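Local atomic coordinates of ileal Bile Acid-Binding Protein (Danio rerio, PDB entry 3ELZ), a protein that binds bile acids such as cholate inside and around a beta-barrel, and probably carries them, and possibly fatty acids, through the cytoplasm. Residues V41-Q46 with T54-N59; H61-K66 with E76-K81; G91-I96 with T104-G109. All blocks are in the same frame, centred on the assembly; numbering follows the deposited sequence.

Interaction 1: V41-Q46 with T54-N59. With CHD (cholic acid), chain E.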
# COMPACT_ATOMS: atom_id res chain seq x y z
N VAL A 41 -8.10 -6.04 -4.19
CA VAL A 41 -8.89 -4.98 -4.81
C VAL A 41 -8.82 -3.73 -3.93
O VAL A 41 -9.10 -3.79 -2.74
CB VAL A 41 -10.36 -5.43 -5.09
CG1 VAL A 41 -11.23 -4.26 -5.57
CG2 VAL A 41 -10.39 -6.56 -6.11
N THR A 42 -8.40 -2.61 -4.54
CA THR A 42 -8.28 -1.31 -3.87
C THR A 42 -9.34 -0.35 -4.42
O THR A 42 -9.50 -0.24 -5.64
CB THR A 42 -6.89 -0.67 -4.10
OG1 THR A 42 -5.85 -1.60 -3.75
CG2 THR A 42 -6.73 0.61 -3.28
N GLU A 43 -10.04 0.35 -3.53
CA GLU A 43 -11.07 1.32 -3.90
C GLU A 43 -10.75 2.71 -3.32
O GLU A 43 -10.70 2.88 -2.11
CB GLU A 43 -12.44 0.83 -3.42
CG GLU A 43 -13.62 1.65 -3.90
CD GLU A 43 -14.95 1.07 -3.47
OE1 GLU A 43 -15.95 1.83 -3.47
OE2 GLU A 43 -15.01 -0.13 -3.14
N ILE A 44 -10.55 3.69 -4.20
CA ILE A 44 -10.06 5.01 -3.76
C ILE A 44 -11.03 6.13 -4.12
O ILE A 44 -11.49 6.22 -5.25
CB ILE A 44 -8.65 5.34 -4.36
CG1 ILE A 44 -7.64 4.23 -4.04
CG2 ILE A 44 -8.15 6.71 -3.88
CD1 ILE A 44 -6.46 4.16 -5.03
N VAL A 45 -11.34 6.97 -3.13
CA VAL A 45 -12.09 8.21 -3.33
C VAL A 45 -11.18 9.38 -2.95
O VAL A 45 -10.84 9.56 -1.78
CB VAL A 45 -13.40 8.27 -2.48
CG1 VAL A 45 -14.14 9.58 -2.73
CG2 VAL A 45 -14.32 7.09 -2.80
N GLN A 46 -10.79 10.16 -3.96
CA GLN A 46 -9.92 11.32 -3.76
C GLN A 46 -10.70 12.61 -3.97
O GLN A 46 -11.32 12.82 -5.01
CB GLN A 46 -8.71 11.25 -4.70
CG GLN A 46 -7.94 12.57 -4.85
CD GLN A 46 -6.81 12.52 -5.86
OE1 GLN A 46 -5.88 13.32 -5.80
NE2 GLN A 46 -6.87 11.57 -6.80
N THR A 54 -9.60 2.09 0.42
CA THR A 54 -10.27 0.89 0.88
C THR A 54 -9.67 -0.35 0.23
O THR A 54 -9.46 -0.37 -0.99
CB THR A 54 -11.78 1.01 0.67
OG1 THR A 54 -12.24 2.15 1.41
CG2 THR A 54 -12.53 -0.22 1.16
N GLN A 55 -9.36 -1.35 1.05
CA GLN A 55 -8.70 -2.56 0.56
C GLN A 55 -9.48 -3.79 0.99
O GLN A 55 -9.78 -3.98 2.17
CB GLN A 55 -7.26 -2.63 1.05
CG GLN A 55 -6.37 -1.50 0.54
CD GLN A 55 -5.10 -1.36 1.35
OE1 GLN A 55 -5.13 -1.38 2.58
NE2 GLN A 55 -3.98 -1.21 0.66
N TYR A 56 -9.82 -4.62 0.01
CA TYR A 56 -10.69 -5.77 0.22
C TYR A 56 -9.89 -7.06 0.35
O TYR A 56 -9.18 -7.46 -0.57
CB TYR A 56 -11.72 -5.86 -0.91
CG TYR A 56 -12.72 -4.73 -0.90
CD1 TYR A 56 -13.95 -4.86 -0.24
CD2 TYR A 56 -12.44 -3.52 -1.54
CE1 TYR A 56 -14.87 -3.82 -0.22
CE2 TYR A 56 -13.35 -2.48 -1.52
CZ TYR A 56 -14.56 -2.63 -0.87
OH TYR A 56 -15.46 -1.59 -0.85
N TYR A 57 -10.04 -7.70 1.51
CA TYR A 57 -9.28 -8.89 1.84
C TYR A 57 -10.19 -10.12 1.93
O TYR A 57 -11.42 -9.99 1.90
CB TYR A 57 -8.50 -8.66 3.14
CG TYR A 57 -7.37 -7.66 3.02
CD1 TYR A 57 -6.11 -8.06 2.54
CD2 TYR A 57 -7.54 -6.32 3.37
CE1 TYR A 57 -5.06 -7.15 2.42
CE2 TYR A 57 -6.48 -5.39 3.25
CZ TYR A 57 -5.25 -5.82 2.78
OH TYR A 57 -4.20 -4.93 2.66
N PRO A 58 -9.59 -11.33 2.00
CA PRO A 58 -10.41 -12.54 2.08
C PRO A 58 -11.36 -12.57 3.29
O PRO A 58 -11.12 -11.87 4.28
CB PRO A 58 -9.37 -13.66 2.21
CG PRO A 58 -8.11 -12.99 2.63
CD PRO A 58 -8.15 -11.64 2.00
N ASN A 59 -12.42 -13.36 3.17
CA ASN A 59 -13.40 -13.57 4.25
C ASN A 59 -14.20 -12.32 4.64
O ASN A 59 -14.60 -12.18 5.81
CB ASN A 59 -12.74 -14.22 5.48
CG ASN A 59 -12.02 -15.52 5.16
OD1 ASN A 59 -12.65 -16.57 5.03
ND2 ASN A 59 -10.70 -15.46 5.04
C1 CHD E . 3.05 -7.98 3.21
C2 CHD E . 3.19 -7.53 1.75
C3 CHD E . 2.70 -6.09 1.60
O3 CHD E . 2.82 -5.70 0.24
C4 CHD E . 1.23 -6.01 2.00
C5 CHD E . 1.05 -6.45 3.48
C6 CHD E . -0.45 -6.29 3.93
C7 CHD E . -1.37 -7.39 3.36
O7 CHD E . -1.66 -7.16 1.95
C8 CHD E . -0.80 -8.81 3.63
C9 CHD E . 0.68 -8.97 3.17
C10 CHD E . 1.62 -7.87 3.77
C11 CHD E . 1.22 -10.41 3.35
C12 CHD E . 0.25 -11.50 2.84
O12 CHD E . 0.24 -11.50 1.40
C13 CHD E . -1.18 -11.32 3.40
C14 CHD E . -1.68 -9.93 3.02
C15 CHD E . -3.14 -9.99 3.47
C16 CHD E . -3.58 -11.34 2.91
C17 CHD E . -2.28 -12.12 2.62
C18 CHD E . -1.21 -11.57 4.93
C19 CHD E . 1.71 -8.03 5.30
C20 CHD E . -2.44 -13.63 2.96
C21 CHD E . -1.12 -14.43 2.89
C22 CHD E . -3.48 -14.26 2.04
C23 CHD E . -4.29 -15.33 2.77
O25 CHD E . -6.14 -16.77 2.42
C24 CHD E . -5.29 -16.03 1.85
O26 CHD E . -5.20 -15.82 0.62
O HOH W 1 -4.02 -0.27 -1.94
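The beta hairpin of strands 41-47 and 50-57 is held here by Glu-43 and Thr-54, an antiparallel hydrogen-bonded pair: Glu-43 N donates a hydrogen bond to Thr-54 O at 2.7 Å, and Thr-54 N one to Glu-43 O at 2.9 Å. One rung along, Tyr-56 N reaches Val-41 O at 3.0 Å, and between these rungs Thr-42 faces Gln-55 as a non-hydrogen-bonded pair. The short strand segments run 160° apart, hence antiparallel, and these pairings set the register.

On the face carrying Val-41, Glu-43, Thr-54 and Tyr-56, a diagonal side-chain bond is added. Glu-43 CG stands opposite its backbone N (chi1 -172°), and the extended chain brings the carboxylate to the phenol, where Tyr-56 OH donates to Glu-43 OE2 at 2.8 Å. The hydroxyl comes from above the carboxylate plane, although ring and carboxylate planes are only 15° apart. Lower down, the ring edge rests on the acid's aliphatic part, Tyr-56 CE2 lying 3.9 Å from Glu-43 CB. Thr-54 OG1 instead bonds to Thr-64 on the next strand.

The other face belongs to Thr-42 and Gln-55, both buried and joined through one water, 2.9 Å from Thr-42 OG1 and accepting from Gln-55 NE2 at 2.8 Å. Gln-55 also touches a bound cholate. Past the hairpin bonds, Tyr-57 turns a ring edge to cholate E, with CE1 3.4 Å from O7. An outer face of mixed polar and apolar side chains, backed by an inner face with bound water and ligand, is consistent with the fatty-acid-binding protein beta-barrel.

Interaction 2: H61-K66 with E76-K81. With CHD (cholic acid), chain H; CHD (cholic acid), chain D.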
# COMPACT_ATOMS: atom_id res chain seq x y z
N HIS A 61 -13.16 -9.32 4.92
CA HIS A 61 -12.36 -8.44 5.75
C HIS A 61 -11.97 -7.20 4.94
O HIS A 61 -11.46 -7.31 3.82
CB HIS A 61 -11.11 -9.18 6.26
CG HIS A 61 -10.19 -8.33 7.10
ND1 HIS A 61 -10.56 -7.80 8.32
CD2 HIS A 61 -8.91 -7.95 6.90
CE1 HIS A 61 -9.55 -7.12 8.82
NE2 HIS A 61 -8.53 -7.20 7.99
N VAL A 62 -12.21 -6.02 5.51
CA VAL A 62 -11.97 -4.76 4.80
C VAL A 62 -11.12 -3.83 5.64
O VAL A 62 -11.30 -3.73 6.85
CB VAL A 62 -13.31 -4.07 4.39
CG1 VAL A 62 -13.07 -2.80 3.60
CG2 VAL A 62 -14.18 -5.01 3.60
N VAL A 63 -10.17 -3.16 4.98
CA VAL A 63 -9.38 -2.10 5.59
C VAL A 63 -9.65 -0.77 4.88
O VAL A 63 -9.39 -0.63 3.67
CB VAL A 63 -7.85 -2.38 5.55
CG1 VAL A 63 -7.07 -1.19 6.09
CG2 VAL A 63 -7.51 -3.63 6.36
N THR A 64 -10.18 0.19 5.63
CA THR A 64 -10.33 1.55 5.13
C THR A 64 -9.40 2.57 5.83
O THR A 64 -9.41 2.71 7.05
CB THR A 64 -11.79 2.02 5.20
OG1 THR A 64 -12.59 1.20 4.34
CG2 THR A 64 -11.92 3.48 4.77
N ASN A 65 -8.59 3.27 5.04
CA ASN A 65 -7.82 4.40 5.54
C ASN A 65 -8.40 5.73 5.07
O ASN A 65 -8.92 5.84 3.96
CB ASN A 65 -6.33 4.28 5.18
CG ASN A 65 -5.60 3.33 6.09
OD1 ASN A 65 -5.30 2.19 5.71
ND2 ASN A 65 -5.32 3.77 7.30
N LYS A 66 -8.36 6.72 5.95
CA LYS A 66 -8.83 8.06 5.64
C LYS A 66 -7.79 9.06 6.08
O LYS A 66 -7.40 9.07 7.25
CB LYS A 66 -10.16 8.37 6.33
CG LYS A 66 -11.36 8.10 5.46
CD LYS A 66 -12.47 9.13 5.70
CE LYS A 66 -12.11 10.49 5.11
NZ LYS A 66 -11.44 10.39 3.77
N GLU A 76 -4.76 2.66 9.68
CA GLU A 76 -5.26 1.33 10.03
C GLU A 76 -4.69 0.23 9.12
O GLU A 76 -4.45 0.42 7.94
CB GLU A 76 -6.79 1.31 10.04
CG GLU A 76 -7.41 2.03 11.24
CD GLU A 76 -8.92 1.93 11.27
OE1 GLU A 76 -9.53 2.64 12.10
OE2 GLU A 76 -9.50 1.14 10.49
N THR A 77 -4.55 -0.94 9.71
CA THR A 77 -3.69 -2.00 9.22
C THR A 77 -4.55 -3.28 9.04
O THR A 77 -5.58 -3.39 9.69
CB THR A 77 -2.62 -2.14 10.34
OG1 THR A 77 -1.36 -1.58 9.93
CG2 THR A 77 -2.47 -3.52 10.82
N VAL A 78 -4.15 -4.24 8.17
CA VAL A 78 -4.88 -5.55 8.08
C VAL A 78 -4.86 -6.37 9.34
O VAL A 78 -5.78 -7.14 9.59
CB VAL A 78 -4.36 -6.58 7.02
CG1 VAL A 78 -5.38 -6.83 5.95
CG2 VAL A 78 -2.97 -6.30 6.51
N GLY A 79 -3.76 -6.27 10.09
CA GLY A 79 -3.62 -6.96 11.35
C GLY A 79 -4.48 -6.37 12.45
O GLY A 79 -4.45 -6.84 13.58
N GLY A 80 -5.25 -5.33 12.11
CA GLY A 80 -6.16 -4.68 13.05
C GLY A 80 -5.48 -3.68 13.97
O GLY A 80 -6.01 -3.32 15.02
N LYS A 81 -4.29 -3.23 13.58
CA LYS A 81 -3.54 -2.29 14.41
C LYS A 81 -3.82 -0.85 13.99
O LYS A 81 -4.33 -0.59 12.89
CB LYS A 81 -2.04 -2.61 14.36
CG LYS A 81 -1.70 -4.07 14.70
CD LYS A 81 -1.74 -4.34 16.21
CE LYS A 81 -1.69 -5.83 16.52
NZ LYS A 81 -2.16 -6.06 17.90
C1 CHD H . 3.89 -15.25 12.19
C2 CHD H . 4.28 -14.78 13.60
C3 CHD H . 3.37 -15.41 14.66
O3 CHD H . 3.72 -14.90 15.94
C4 CHD H . 1.91 -15.06 14.37
C5 CHD H . 1.49 -15.51 12.95
C6 CHD H . -0.02 -15.18 12.74
C7 CHD H . -0.28 -13.70 12.39
O7 CHD H . -0.18 -12.89 13.58
C8 CHD H . 0.66 -13.17 11.28
C9 CHD H . 2.16 -13.46 11.59
C10 CHD H . 2.42 -14.98 11.81
C11 CHD H . 3.15 -12.81 10.59
C12 CHD H . 2.84 -11.32 10.35
O12 CHD H . 3.15 -10.57 11.55
C13 CHD H . 1.36 -11.09 9.92
C14 CHD H . 0.43 -11.67 11.01
C15 CHD H . -0.98 -11.25 10.55
C16 CHD H . -0.70 -9.85 9.96
C17 CHD H . 0.83 -9.66 10.12
C18 CHD H . 1.09 -11.65 8.49
C19 CHD H . 2.13 -15.79 10.52
C20 CHD H . 1.39 -8.48 9.30
C21 CHD H . 2.84 -8.60 8.80
C22 CHD H . 1.29 -7.28 10.24
C23 CHD H . 0.85 -6.05 9.50
O25 CHD H . -0.64 -5.32 11.19
C24 CHD H . -0.51 -5.60 9.99
O26 CHD H . -1.41 -5.55 9.13
C1 CHD D . -0.03 6.44 3.02
C2 CHD D . 1.01 6.19 1.91
C3 CHD D . 0.36 6.17 0.53
O3 CHD D . 1.36 5.78 -0.40
C4 CHD D . -0.84 5.19 0.45
C5 CHD D . -1.83 5.35 1.64
C6 CHD D . -2.94 4.28 1.54
C7 CHD D . -2.56 2.89 2.11
O7 CHD D . -1.81 2.15 1.15
C8 CHD D . -1.81 2.96 3.46
C9 CHD D . -0.66 4.01 3.45
C10 CHD D . -1.17 5.42 3.06
C11 CHD D . 0.20 4.02 4.76
C12 CHD D . 0.66 2.61 5.19
O12 CHD D . 1.67 2.14 4.29
C13 CHD D . -0.52 1.62 5.24
C14 CHD D . -1.23 1.60 3.86
C15 CHD D . -2.23 0.45 4.01
C16 CHD D . -1.40 -0.61 4.77
C17 CHD D . -0.09 0.13 5.22
C18 CHD D . -1.45 1.96 6.44
C19 CHD D . -2.20 5.91 4.11
C20 CHD D . 0.51 -0.47 6.52
C21 CHD D . 1.73 0.25 7.13
C22 CHD D . 0.86 -1.92 6.27
C23 CHD D . 0.08 -2.69 7.34
O25 CHD D . -0.09 -4.93 6.83
C24 CHD D . -0.67 -3.84 6.71
O26 CHD D . -1.77 -3.60 6.13
O HOH W 2 -9.99 -0.51 8.76
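His-61 and Val-78 meet through the imidazole: His-61 NE2 donates to Val-78 O at 3.2 Å, in the carbonyl plane and on a lone pair, but bent (135° at the hydrogen) and with the oxygen tilted out of the ring plane. At the ring's edge, in its plane, Val-78 CG1 packs 3.8 Å from His-61 CD2. The ring gets there because His-61 CG stands opposite its backbone N (chi1 178°), directed at the loop. With an alanine in place of His-61, Val-78 O is likely to lose its imidazole donor and a gap to open beside Val-78 CG1.

Next to this pair, the two methyls of Val-63 divide the work. Its CG1 lies 3.6 Å from Glu-76 O, while Val-63 CG2 meets Val-78 CG1 at 3.9 Å.

The second shell is the type I beta turn from Thr-77 to Gly-80, closed by Gly-80 N to Thr-77 O at 3.1 Å. The turn follows strand 73-76, outermost at one end of the sheet as 61-68 is at the other, and side chains rather than a backbone ladder span these edges. It presents Val-78 N to the carboxylate of cholate D, where O26 accepts at 3.2 Å in an almost straight bond (174°). Gly-79 N appears to serve cholate H similarly, though that ligand's carboxylate is less surely placed. Since Val-78 O and Gly-79 N belong to one peptide, the histidine's bond to the carbonyl may polarise that group, though any benefit to cholate H is tentative.

Interaction 3: G91-I96 with T104-G109. With CHD (cholic acid), chain D.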
# COMPACT_ATOMS: atom_id res chain seq x y z
N GLY A 91 5.24 15.22 -6.56
CA GLY A 91 5.34 14.75 -7.94
C GLY A 91 4.28 13.71 -8.30
O GLY A 91 4.56 12.76 -9.03
N GLY A 92 3.07 13.92 -7.78
CA GLY A 92 1.96 13.00 -8.01
C GLY A 92 2.02 11.74 -7.16
O GLY A 92 1.12 10.90 -7.24
N LYS A 93 3.07 11.61 -6.35
CA LYS A 93 3.31 10.43 -5.52
C LYS A 93 2.90 10.64 -4.05
O LYS A 93 3.36 11.58 -3.40
CB LYS A 93 4.79 10.05 -5.58
CG LYS A 93 5.20 9.32 -6.84
CD LYS A 93 6.70 9.42 -7.12
CE LYS A 93 7.54 8.60 -6.15
NZ LYS A 93 8.93 8.42 -6.63
N LEU A 94 2.05 9.76 -3.55
CA LEU A 94 1.67 9.75 -2.14
C LEU A 94 2.71 8.96 -1.34
O LEU A 94 2.93 7.77 -1.59
CB LEU A 94 0.29 9.12 -1.94
CG LEU A 94 -1.03 9.89 -2.10
CD1 LEU A 94 -1.17 10.52 -3.44
CD2 LEU A 94 -2.18 8.92 -1.89
N THR A 95 3.33 9.62 -0.37
CA THR A 95 4.44 9.06 0.37
C THR A 95 4.23 9.15 1.88
O THR A 95 3.88 10.20 2.41
CB THR A 95 5.75 9.77 -0.02
OG1 THR A 95 5.97 9.62 -1.43
CG2 THR A 95 6.95 9.20 0.74
N ILE A 96 4.41 8.02 2.55
CA ILE A 96 4.55 7.97 4.01
C ILE A 96 5.97 7.51 4.31
O ILE A 96 6.51 6.62 3.62
CB ILE A 96 3.50 7.06 4.69
CG1 ILE A 96 3.49 7.27 6.21
CG2 ILE A 96 3.70 5.58 4.32
CD1 ILE A 96 2.24 6.75 6.92
N THR A 104 5.43 4.53 -1.24
CA THR A 104 5.05 5.48 -2.25
C THR A 104 3.94 4.87 -3.10
O THR A 104 3.96 3.67 -3.37
CB THR A 104 6.27 5.83 -3.12
OG1 THR A 104 7.18 6.64 -2.36
CG2 THR A 104 5.83 6.60 -4.32
N THR A 105 2.97 5.67 -3.48
CA THR A 105 1.98 5.23 -4.46
C THR A 105 1.73 6.33 -5.48
O THR A 105 1.55 7.48 -5.12
CB THR A 105 0.64 4.74 -3.83
OG1 THR A 105 -0.16 5.86 -3.45
CG2 THR A 105 0.85 3.85 -2.63
N GLU A 106 1.73 5.92 -6.76
CA GLU A 106 1.57 6.80 -7.92
C GLU A 106 0.75 6.09 -9.00
O GLU A 106 0.52 4.88 -8.92
CB GLU A 106 2.95 7.13 -8.50
CG GLU A 106 3.67 5.90 -9.09
CD GLU A 106 5.19 6.04 -9.14
OE1 GLU A 106 5.69 6.96 -9.82
OE2 GLU A 106 5.89 5.23 -8.50
N ILE A 107 0.32 6.85 -10.00
CA ILE A 107 -0.13 6.26 -11.26
C ILE A 107 0.96 6.40 -12.31
O ILE A 107 1.38 7.51 -12.62
CB ILE A 107 -1.50 6.83 -11.74
CG1 ILE A 107 -2.63 6.31 -10.85
CG2 ILE A 107 -1.79 6.38 -13.16
CD1 ILE A 107 -2.99 7.22 -9.75
N SER A 108 1.43 5.26 -12.82
CA SER A 108 2.40 5.22 -13.91
C SER A 108 1.88 4.29 -14.98
O SER A 108 1.54 3.14 -14.70
CB SER A 108 3.76 4.70 -13.43
OG SER A 108 4.30 5.54 -12.43
N GLY A 109 1.83 4.80 -16.21
CA GLY A 109 1.29 4.07 -17.35
C GLY A 109 -0.16 3.66 -17.15
O GLY A 109 -0.54 2.55 -17.49
C1 CHD D . -0.03 6.44 3.02
C2 CHD D . 1.01 6.19 1.91
C3 CHD D . 0.36 6.17 0.53
O3 CHD D . 1.36 5.78 -0.40
C4 CHD D . -0.84 5.19 0.45
C5 CHD D . -1.83 5.35 1.64
C6 CHD D . -2.94 4.28 1.54
C7 CHD D . -2.56 2.89 2.11
O7 CHD D . -1.81 2.15 1.15
C8 CHD D . -1.81 2.96 3.46
C9 CHD D . -0.66 4.01 3.45
C10 CHD D . -1.17 5.42 3.06
C11 CHD D . 0.20 4.02 4.76
C12 CHD D . 0.66 2.61 5.19
O12 CHD D . 1.67 2.14 4.29
C13 CHD D . -0.52 1.62 5.24
C14 CHD D . -1.23 1.60 3.86
C15 CHD D . -2.23 0.45 4.01
C16 CHD D . -1.40 -0.61 4.77
C17 CHD D . -0.09 0.13 5.22
C18 CHD D . -1.45 1.96 6.44
C19 CHD D . -2.20 5.91 4.11
C20 CHD D . 0.51 -0.47 6.52
C21 CHD D . 1.73 0.25 7.13
C22 CHD D . 0.86 -1.92 6.27
C23 CHD D . 0.08 -2.69 7.34
O25 CHD D . -0.09 -4.93 6.83
C24 CHD D . -0.67 -3.84 6.71
O26 CHD D . -1.77 -3.60 6.13
O HOH W 3 0.85 9.96 -9.52
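Leu-94 and Thr-105 exchange two backbone hydrogen bonds as an antiparallel hydrogen-bonded pair: Leu-94 N donates to Thr-105 O at 2.8 Å, and Thr-105 N donates to Leu-94 O, also at 2.8 Å. Leu-94 O accepts once more, from the ring-A hydroxyl of cholate D, whose O3 lies 2.8 Å away. Two donors therefore grip one carbonyl oxygen, one holding the sheet and the other the ligand. Thr-105 OG1 adds a weak bond to the same O3 at 3.4 Å. This hydroxyl sits between its own backbone N and carbonyl carbon (chi1 78°), which also sets it against Leu-94 CB and leaves CG2 of Thr-105 touching the steroid hydroxyl.

The pair belongs to the hairpin of strands 93-98 and 101-108, whose segments here run 172° apart in the antiparallel barrel wall of the fatty-acid-binding family. Leu-94 and Thr-105 face the interior, where their side chains also touch Phe-6 and Trp-53, and Leu-94 is part of a cholate site. Further along, Ile-96 lays CG2 on ring carbons of cholate D.

The other face is built from Lys-93, Thr-95, Thr-104 and Glu-106. Thr-95 and Thr-104 form a non-hydrogen-bonded pair with side chains lying alongside each other, their OG1 atoms 3.3 Å apart in a weak bond. Lys-93 bends at chi3 (72°) over the methyl of Thr-104, and its CE comes within 3.2 Å of Thr-104 CG2, tighter than ordinary van der Waals contact. The lysine also runs alongside Glu-106, pointing the same way, with Lys-93 CG 3.6 Å from Glu-106 CB. Their charged ends stay apart, Lys-93 NZ being 4.8 Å from Glu-106 OE1, while Glu-106 also touches Val-113 on the following strand.

How the interactions relate
Interactions 1 and 2 are continuous: their centres lie 10 Å apart, Gln-55 N is 2.7 Å from Val-63 O in a probable hydrogen bond between neighbouring strands, and Tyr-57 CE2 packs 3.2 Å from Val-78 CG1. Interaction 3 touches neither. Its centre is about 17 Å from that of interaction 1 and about 20 Å from that of interaction 2, on the opposite side of the chain's centre from the latter. Cholate D spans the distance between interactions 2 and 3, with its carboxylate end at the 76-81 turn and its ring-A hydroxyl at the 91-96 strand. All three contacts reach the same antiparallel sheet, interactions 1 and 3 as hairpins and interaction 2 through a loop.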